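Choline kinase (Cryptosporidium parvum, PDB 3MES) probably phosphorylates choline, and perhaps ethanolamine, at the expense of ATP, as a magnesium-dependent member of the choline/ethanolamine kinase family. Local coordinates at residues F199-K210 and L229-M240. Sequence-based numbering, arbitrary orientation.
Sequences FKRIYLWREEAK and LEEIDQLEELIM
Leu229 reaches helix 199-210 with one methyl, CD2, which lies 3.8 Å from CE of Lys210 and also rests against CG of Arg206; both long side chains thus lend aliphatic carbons to the contact. Ile232 fills the middle: its CG2 meets the ring edge of Tyr203 at CE2 (3.9 Å), while its CD1 touches both CD of Arg206 and CG2 of Ile202. Asp233 works through water: NH1 of Arg206 gives hydrogen bonds to two waters, one of which donates to Asp233 OD1 and the other to the carbonyl O of Leu229. The guanidinium also lies with one face on CD2 of Tyr203. Leu235 crosses Ile202 at about a right angle, Leu235 CD2 lying 3.5 Å from Ile202 CD1. Glu236 serves two aromatic rings. With its CG beside the backbone N (chi1 -68°), CG sits over one face of Phe199, 3.7 Å from the ring centroid, a CH-pi contact. Tyr203 OH donates to Glu236 OE2, though the modelled 2.3 Å is too short to trust; OE1 is bonded to Phe245 N. Ile239 CG2 and Met240 SD line the edge of the Phe199 ring, the sulfur in a Met-aromatic contact. Helix 235-239 runs nearly antiparallel to 199-210 (158°). This is helix packing in the helical lobe of the kinase-like fold, away from the ligand sites, with helix 364-376 behind Ile202 and Ile232. Segment 229-240 as a whole joins an apolar seam to a polar margin, where each Glu236 oxygen has a donor and water probably softens the Arg206-Asp233 attraction.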
ATOM      1  N   PHE B 199      -6.587 -25.722 -15.233  1.00 21.18           N
ATOM      2  CA  PHE B 199      -6.543 -27.074 -15.783  1.00 21.25           C
ATOM      3  C   PHE B 199      -6.085 -27.095 -17.239  1.00 21.33           C
ATOM      4  O   PHE B 199      -5.179 -27.845 -17.598  1.00 21.37           O
ATOM      5  CB  PHE B 199      -7.894 -27.764 -15.630  1.00 21.21           C
ATOM      6  CG  PHE B 199      -8.360 -27.861 -14.207  1.00 21.14           C
ATOM      7  CD1 PHE B 199      -7.629 -28.580 -13.276  1.00 20.95           C
ATOM      8  CD2 PHE B 199      -9.524 -27.235 -13.798  1.00 20.78           C
ATOM      9  CE1 PHE B 199      -8.051 -28.673 -11.964  1.00 20.75           C
ATOM     10  CE2 PHE B 199      -9.953 -27.326 -12.486  1.00 21.13           C
ATOM     11  CZ  PHE B 199      -9.214 -28.046 -11.569  1.00 20.76           C
ATOM     12  N   LYS B 200      -6.716 -26.278 -18.074  1.00 21.42           N
ATOM     13  CA  LYS B 200      -6.330 -26.182 -19.476  1.00 21.55           C
ATOM     14  C   LYS B 200      -4.823 -26.009 -19.602  1.00 21.47           C
ATOM     15  O   LYS B 200      -4.158 -26.744 -20.332  1.00 21.41           O
ATOM     16  CB  LYS B 200      -7.033 -25.001 -20.145  1.00 21.62           C
ATOM     17  CG  LYS B 200      -8.542 -25.019 -20.019  1.00 22.18           C
ATOM     18  CD  LYS B 200      -9.152 -23.791 -20.673  1.00 23.10           C
ATOM     19  CE  LYS B 200     -10.634 -23.679 -20.361  1.00 23.66           C
ATOM     20  NZ  LYS B 200     -11.242 -22.488 -21.016  1.00 24.36           N
ATOM     21  N   ARG B 201      -4.293 -25.026 -18.884  1.00 21.56           N
ATOM     22  CA  ARG B 201      -2.870 -24.713 -18.940  1.00 21.57           C
ATOM     23  C   ARG B 201      -2.018 -25.916 -18.545  1.00 21.64           C
ATOM     24  O   ARG B 201      -1.009 -26.206 -19.189  1.00 21.64           O
ATOM     25  CB  ARG B 201      -2.557 -23.510 -18.048  1.00 21.53           C
ATOM     26  CG  ARG B 201      -1.085 -23.151 -17.957  1.00 21.34           C
ATOM     27  CD  ARG B 201      -0.907 -21.740 -17.427  1.00 21.28           C
ATOM     28  NE  ARG B 201      -1.344 -20.741 -18.399  1.00 21.23           N
ATOM     29  CZ  ARG B 201      -1.469 -19.443 -18.138  1.00 21.24           C
ATOM     30  NH1 ARG B 201      -1.199 -18.974 -16.929  1.00 20.98           N
ATOM     31  NH2 ARG B 201      -1.872 -18.614 -19.090  1.00 21.72           N
ATOM     32  N   ILE B 202      -2.428 -26.616 -17.491  1.00 21.65           N
ATOM     33  CA  ILE B 202      -1.708 -27.804 -17.048  1.00 21.80           C
ATOM     34  C   ILE B 202      -1.688 -28.880 -18.128  1.00 22.06           C
ATOM     35  O   ILE B 202      -0.641 -29.454 -18.423  1.00 22.09           O
ATOM     36  CB  ILE B 202      -2.298 -28.392 -15.751  1.00 21.72           C
ATOM     37  CG1 ILE B 202      -1.888 -27.541 -14.548  1.00 21.81           C
ATOM     38  CG2 ILE B 202      -1.834 -29.826 -15.563  1.00 21.40           C
ATOM     39  CD1 ILE B 202      -2.414 -28.049 -13.220  1.00 21.41           C
ATOM     40  N   TYR B 203      -2.849 -29.156 -18.715  1.00 22.36           N
ATOM     41  CA  TYR B 203      -2.932 -30.148 -19.778  1.00 22.86           C
ATOM     42  C   TYR B 203      -2.112 -29.688 -20.983  1.00 23.35           C
ATOM     43  O   TYR B 203      -1.372 -30.470 -21.584  1.00 23.43           O
ATOM     44  CB  TYR B 203      -4.388 -30.402 -20.181  1.00 22.66           C
ATOM     45  CG  TYR B 203      -5.271 -30.859 -19.041  1.00 22.39           C
ATOM     46  CD1 TYR B 203      -6.575 -30.395 -18.912  1.00 21.93           C
ATOM     47  CD2 TYR B 203      -4.796 -31.746 -18.083  1.00 21.97           C
ATOM     48  CE1 TYR B 203      -7.381 -30.811 -17.867  1.00 21.50           C
ATOM     49  CE2 TYR B 203      -5.593 -32.166 -17.037  1.00 21.43           C
ATOM     50  CZ  TYR B 203      -6.882 -31.695 -16.931  1.00 21.19           C
ATOM     51  OH  TYR B 203      -7.672 -32.114 -15.887  1.00 20.47           O
ATOM     52  N   LEU B 204      -2.239 -28.411 -21.319  1.00 23.79           N
ATOM     53  CA  LEU B 204      -1.505 -27.842 -22.439  1.00 24.48           C
ATOM     54  C   LEU B 204       0.003 -27.974 -22.238  1.00 24.84           C
ATOM     55  O   LEU B 204       0.727 -28.381 -23.147  1.00 24.83           O
ATOM     56  CB  LEU B 204      -1.872 -26.369 -22.613  1.00 24.47           C
ATOM     57  CG  LEU B 204      -1.828 -25.839 -24.042  1.00 24.72           C
ATOM     58  CD1 LEU B 204      -3.040 -26.353 -24.805  1.00 24.93           C
ATOM     59  CD2 LEU B 204      -1.786 -24.315 -24.048  1.00 24.71           C
ATOM     60  N   TRP B 205       0.474 -27.625 -21.046  1.00 25.37           N
ATOM     61  CA  TRP B 205       1.904 -27.681 -20.755  1.00 25.93           C
ATOM     62  C   TRP B 205       2.387 -29.106 -20.503  1.00 26.38           C
ATOM     63  O   TRP B 205       3.569 -29.408 -20.681  1.00 26.35           O
ATOM     64  CB  TRP B 205       2.271 -26.761 -19.587  1.00 25.78           C
ATOM     65  CG  TRP B 205       2.166 -25.305 -19.927  1.00 25.81           C
ATOM     66  CD1 TRP B 205       1.935 -24.769 -21.163  1.00 25.82           C
ATOM     67  CD2 TRP B 205       2.327 -24.197 -19.033  1.00 25.71           C
ATOM     68  NE1 TRP B 205       1.922 -23.397 -21.088  1.00 25.55           N
ATOM     69  CE2 TRP B 205       2.162 -23.020 -19.793  1.00 25.71           C
ATOM     70  CE3 TRP B 205       2.587 -24.083 -17.663  1.00 25.70           C
ATOM     71  CZ2 TRP B 205       2.250 -21.747 -19.230  1.00 25.55           C
ATOM     72  CZ3 TRP B 205       2.671 -22.821 -17.105  1.00 25.66           C
ATOM     73  CH2 TRP B 205       2.503 -21.669 -17.888  1.00 25.77           C
ATOM     74  N   ARG B 206       1.474 -29.983 -20.095  1.00 27.03           N
ATOM     75  CA  ARG B 206       1.811 -31.391 -19.927  1.00 27.78           C
ATOM     76  C   ARG B 206       2.265 -31.985 -21.254  1.00 28.37           C
ATOM     77  O   ARG B 206       3.264 -32.700 -21.317  1.00 28.34           O
ATOM     78  CB  ARG B 206       0.616 -32.179 -19.395  1.00 27.72           C
ATOM     79  CG  ARG B 206       0.856 -33.676 -19.332  1.00 27.60           C
ATOM     80  CD  ARG B 206      -0.399 -34.413 -18.909  1.00 27.78           C
ATOM     81  NE  ARG B 206      -1.514 -34.145 -19.813  1.00 27.76           N
ATOM     82  CZ  ARG B 206      -2.752 -34.588 -19.622  1.00 27.64           C
ATOM     83  NH1 ARG B 206      -3.039 -35.325 -18.556  1.00 27.40           N
ATOM     84  NH2 ARG B 206      -3.705 -34.294 -20.496  1.00 27.43           N
ATOM     85  N   GLU B 207       1.521 -31.680 -22.312  1.00 29.22           N
ATOM     86  CA  GLU B 207       1.839 -32.180 -23.643  1.00 30.17           C
ATOM     87  C   GLU B 207       3.144 -31.597 -24.179  1.00 30.75           C
ATOM     88  O   GLU B 207       3.920 -32.301 -24.822  1.00 30.82           O
ATOM     89  CB  GLU B 207       0.685 -31.913 -24.611  1.00 30.22           C
ATOM     90  CG  GLU B 207      -0.553 -32.741 -24.316  1.00 30.54           C
ATOM     91  CD  GLU B 207      -0.238 -34.219 -24.194  1.00 31.14           C
ATOM     92  OE1 GLU B 207       0.627 -34.705 -24.955  1.00 31.16           O
ATOM     93  OE2 GLU B 207      -0.853 -34.895 -23.339  1.00 31.21           O
ATOM     94  N   GLU B 208       3.390 -30.318 -23.914  1.00 31.58           N
ATOM     95  CA  GLU B 208       4.647 -29.702 -24.324  1.00 32.46           C
ATOM     96  C   GLU B 208       5.829 -30.390 -23.642  1.00 33.10           C
ATOM     97  O   GLU B 208       6.885 -30.573 -24.245  1.00 33.16           O
ATOM     98  CB  GLU B 208       4.653 -28.198 -24.031  1.00 32.40           C
ATOM     99  CG  GLU B 208       3.820 -27.368 -25.002  1.00 32.60           C
ATOM    100  CD  GLU B 208       3.968 -25.870 -24.781  1.00 32.79           C
ATOM    101  OE1 GLU B 208       3.057 -25.113 -25.180  1.00 33.14           O
ATOM    102  OE2 GLU B 208       4.991 -25.444 -24.206  1.00 32.90           O
ATOM    103  N   ALA B 209       5.642 -30.775 -22.384  1.00 33.96           N
ATOM    104  CA  ALA B 209       6.682 -31.477 -21.637  1.00 34.76           C
ATOM    105  C   ALA B 209       7.012 -32.824 -22.276  1.00 35.35           C
ATOM    106  O   ALA B 209       8.176 -33.123 -22.542  1.00 35.43           O
ATOM    107  CB  ALA B 209       6.267 -31.658 -20.184  1.00 34.67           C
ATOM    108  N   LYS B 210       5.987 -33.637 -22.516  1.00 36.17           N
ATOM    109  CA  LYS B 210       6.170 -34.914 -23.203  1.00 36.93           C
ATOM    110  C   LYS B 210       7.105 -34.762 -24.396  1.00 37.42           C
ATOM    111  O   LYS B 210       8.101 -35.475 -24.516  1.00 37.46           O
ATOM    112  CB  LYS B 210       4.826 -35.464 -23.686  1.00 36.94           C
ATOM    113  CG  LYS B 210       4.165 -36.460 -22.750  1.00 37.12           C
ATOM    114  CD  LYS B 210       3.493 -35.774 -21.578  1.00 37.49           C
ATOM    115  CE  LYS B 210       2.391 -36.650 -21.002  1.00 37.37           C
ATOM    116  NZ  LYS B 210       1.308 -36.882 -22.002  1.00 37.51           N
ATOM    117  N   LEU B 229       2.671 -37.429 -13.556  1.00 33.25           N
ATOM    118  CA  LEU B 229       1.765 -37.685 -14.668  1.00 33.00           C
ATOM    119  C   LEU B 229       0.530 -38.450 -14.212  1.00 32.90           C
ATOM    120  O   LEU B 229      -0.547 -38.298 -14.782  1.00 32.93           O
ATOM    121  CB  LEU B 229       2.479 -38.461 -15.775  1.00 32.98           C
ATOM    122  CG  LEU B 229       3.513 -37.680 -16.586  1.00 32.87           C
ATOM    123  CD1 LEU B 229       4.154 -38.570 -17.641  1.00 32.67           C
ATOM    124  CD2 LEU B 229       2.873 -36.457 -17.225  1.00 32.70           C
ATOM    125  N   GLU B 230       0.693 -39.277 -13.184  1.00 32.81           N
ATOM    126  CA  GLU B 230      -0.422 -40.032 -12.628  1.00 32.66           C
ATOM    127  C   GLU B 230      -1.296 -39.143 -11.752  1.00 32.42           C
ATOM    128  O   GLU B 230      -2.524 -39.238 -11.781  1.00 32.43           O
ATOM    129  CB  GLU B 230       0.087 -41.222 -11.814  1.00 32.81           C
ATOM    130  CG  GLU B 230       0.949 -42.195 -12.600  1.00 33.26           C
ATOM    131  CD  GLU B 230       1.335 -43.412 -11.782  1.00 33.99           C
ATOM    132  OE1 GLU B 230       2.062 -44.280 -12.311  1.00 34.44           O
ATOM    133  OE2 GLU B 230       0.913 -43.501 -10.610  1.00 34.51           O
ATOM    134  N   GLU B 231      -0.653 -38.278 -10.973  1.00 32.13           N
ATOM    135  CA  GLU B 231      -1.361 -37.367 -10.081  1.00 31.83           C
ATOM    136  C   GLU B 231      -2.271 -36.427 -10.862  1.00 31.60           C
ATOM    137  O   GLU B 231      -3.365 -36.091 -10.411  1.00 31.57           O
ATOM    138  CB  GLU B 231      -0.367 -36.554  -9.246  1.00 31.83           C
ATOM    139  CG  GLU B 231       0.468 -37.380  -8.283  1.00 31.94           C
ATOM    140  CD  GLU B 231      -0.291 -37.758  -7.025  1.00 32.23           C
ATOM    141  OE1 GLU B 231      -1.074 -36.921  -6.524  1.00 32.24           O
ATOM    142  OE2 GLU B 231      -0.097 -38.889  -6.532  1.00 32.18           O
ATOM    143  N   ILE B 232      -1.814 -36.006 -12.035  1.00 31.42           N
ATOM    144  CA  ILE B 232      -2.569 -35.069 -12.860  1.00 31.30           C
ATOM    145  C   ILE B 232      -3.969 -35.582 -13.191  1.00 31.27           C
ATOM    146  O   ILE B 232      -4.915 -34.802 -13.297  1.00 31.26           O
ATOM    147  CB  ILE B 232      -1.811 -34.722 -14.156  1.00 31.27           C
ATOM    148  CG1 ILE B 232      -0.551 -33.919 -13.823  1.00 31.31           C
ATOM    149  CG2 ILE B 232      -2.702 -33.941 -15.105  1.00 31.17           C
ATOM    150  CD1 ILE B 232       0.198 -33.414 -15.033  1.00 31.27           C
ATOM    151  N   ASP B 233      -4.100 -36.894 -13.346  1.00 31.28           N
ATOM    152  CA  ASP B 233      -5.391 -37.499 -13.660  1.00 31.28           C
ATOM    153  C   ASP B 233      -6.420 -37.256 -12.556  1.00 31.14           C
ATOM    154  O   ASP B 233      -7.621 -37.200 -12.821  1.00 31.13           O
ATOM    155  CB  ASP B 233      -5.237 -39.002 -13.909  1.00 31.38           C
ATOM    156  CG  ASP B 233      -4.475 -39.308 -15.185  1.00 31.69           C
ATOM    157  OD1 ASP B 233      -4.672 -38.588 -16.188  1.00 31.65           O
ATOM    158  OD2 ASP B 233      -3.681 -40.275 -15.185  1.00 32.33           O
ATOM    159  N   GLN B 234      -5.943 -37.114 -11.323  1.00 30.99           N
ATOM    160  CA  GLN B 234      -6.824 -36.908 -10.172  1.00 30.85           C
ATOM    161  C   GLN B 234      -6.950 -35.433  -9.818  1.00 30.53           C
ATOM    162  O   GLN B 234      -7.719 -35.063  -8.932  1.00 30.41           O
ATOM    163  CB  GLN B 234      -6.284 -37.653  -8.950  1.00 30.96           C
ATOM    164  CG  GLN B 234      -6.076 -39.143  -9.142  1.00 31.83           C
ATOM    165  CD  GLN B 234      -5.314 -39.770  -7.985  1.00 32.96           C
ATOM    166  OE1 GLN B 234      -5.564 -40.917  -7.611  1.00 33.50           O
ATOM    167  NE2 GLN B 234      -4.381 -39.014  -7.410  1.00 32.96           N
ATOM    168  N   LEU B 235      -6.190 -34.596 -10.515  1.00 30.16           N
ATOM    169  CA  LEU B 235      -6.022 -33.198 -10.129  1.00 29.81           C
ATOM    170  C   LEU B 235      -7.329 -32.415 -10.039  1.00 29.54           C
ATOM    171  O   LEU B 235      -7.503 -31.593  -9.141  1.00 29.50           O
ATOM    172  CB  LEU B 235      -5.039 -32.502 -11.074  1.00 29.88           C
ATOM    173  CG  LEU B 235      -4.321 -31.283 -10.499  1.00 29.91           C
ATOM    174  CD1 LEU B 235      -3.895 -31.544  -9.063  1.00 29.91           C
ATOM    175  CD2 LEU B 235      -3.124 -30.914 -11.359  1.00 30.20           C
ATOM    176  N   GLU B 236      -8.244 -32.671 -10.968  1.00 29.24           N
ATOM    177  CA  GLU B 236      -9.533 -31.984 -10.974  1.00 28.92           C
ATOM    178  C   GLU B 236     -10.405 -32.395  -9.786  1.00 28.81           C
ATOM    179  O   GLU B 236     -10.921 -31.543  -9.063  1.00 28.81           O
ATOM    180  CB  GLU B 236     -10.267 -32.209 -12.300  1.00 28.83           C
ATOM    181  CG  GLU B 236      -9.598 -31.530 -13.490  1.00 28.73           C
ATOM    182  CD  GLU B 236     -10.433 -31.584 -14.763  1.00 28.45           C
ATOM    183  OE1 GLU B 236     -11.651 -31.850 -14.676  1.00 28.18           O
ATOM    184  OE2 GLU B 236      -9.869 -31.350 -15.854  1.00 28.00           O
ATOM    185  N   GLU B 237     -10.566 -33.698  -9.583  1.00 28.63           N
ATOM    186  CA  GLU B 237     -11.326 -34.195  -8.440  1.00 28.52           C
ATOM    187  C   GLU B 237     -10.788 -33.598  -7.143  1.00 28.31           C
ATOM    188  O   GLU B 237     -11.551 -33.268  -6.235  1.00 28.20           O
ATOM    189  CB  GLU B 237     -11.274 -35.724  -8.371  1.00 28.58           C
ATOM    190  CG  GLU B 237     -12.035 -36.435  -9.483  1.00 29.19           C
ATOM    191  CD  GLU B 237     -11.372 -36.281 -10.840  1.00 30.22           C
ATOM    192  OE1 GLU B 237     -10.363 -35.550 -10.934  1.00 30.72           O
ATOM    193  OE2 GLU B 237     -11.861 -36.893 -11.816  1.00 30.67           O
ATOM    194  N   LEU B 238      -9.469 -33.457  -7.069  1.00 28.09           N
ATOM    195  CA  LEU B 238      -8.816 -32.938  -5.873  1.00 28.00           C
ATOM    196  C   LEU B 238      -9.176 -31.477  -5.598  1.00 27.98           C
ATOM    197  O   LEU B 238      -9.504 -31.115  -4.468  1.00 27.94           O
ATOM    198  CB  LEU B 238      -7.299 -33.099  -5.986  1.00 27.98           C
ATOM    199  CG  LEU B 238      -6.464 -32.604  -4.806  1.00 27.80           C
ATOM    200  CD1 LEU B 238      -5.055 -33.171  -4.876  1.00 27.52           C
ATOM    201  CD2 LEU B 238      -6.438 -31.082  -4.767  1.00 27.55           C
ATOM    202  N   ILE B 239      -9.116 -30.644  -6.631  1.00 27.88           N
ATOM    203  CA  ILE B 239      -9.433 -29.226  -6.492  1.00 27.90           C
ATOM    204  C   ILE B 239     -10.935 -28.971  -6.380  1.00 28.01           C
ATOM    205  O   ILE B 239     -11.363 -28.038  -5.703  1.00 27.92           O
ATOM    206  CB  ILE B 239      -8.875 -28.400  -7.669  1.00 27.89           C
ATOM    207  CG1 ILE B 239      -7.391 -28.090  -7.454  1.00 27.87           C
ATOM    208  CG2 ILE B 239      -9.654 -27.104  -7.820  1.00 27.70           C
ATOM    209  CD1 ILE B 239      -6.516 -29.313  -7.339  1.00 27.68           C
ATOM    210  N   MET B 240     -11.731 -29.799  -7.051  1.00 28.20           N
ATOM    211  CA  MET B 240     -13.184 -29.630  -7.060  1.00 28.39           C
ATOM    212  C   MET B 240     -13.902 -30.501  -6.028  1.00 28.62           C
ATOM    213  O   MET B 240     -15.127 -30.597  -6.035  1.00 28.65           O
ATOM    214  CB  MET B 240     -13.748 -29.901  -8.454  1.00 28.31           C
ATOM    215  CG  MET B 240     -14.229 -28.661  -9.187  1.00 28.31           C
ATOM    216  SD  MET B 240     -12.963 -27.405  -9.451  1.00 27.28           S
ATOM    217  CE  MET B 240     -13.982 -26.051 -10.022  1.00 27.46           C
TER
HETATM  218  O   HOH W   1      -1.214 -37.111 -17.061  1.00 23.65           O
HETATM  219  O   HOH W   2      -5.460 -36.179 -17.286  1.00 23.78           O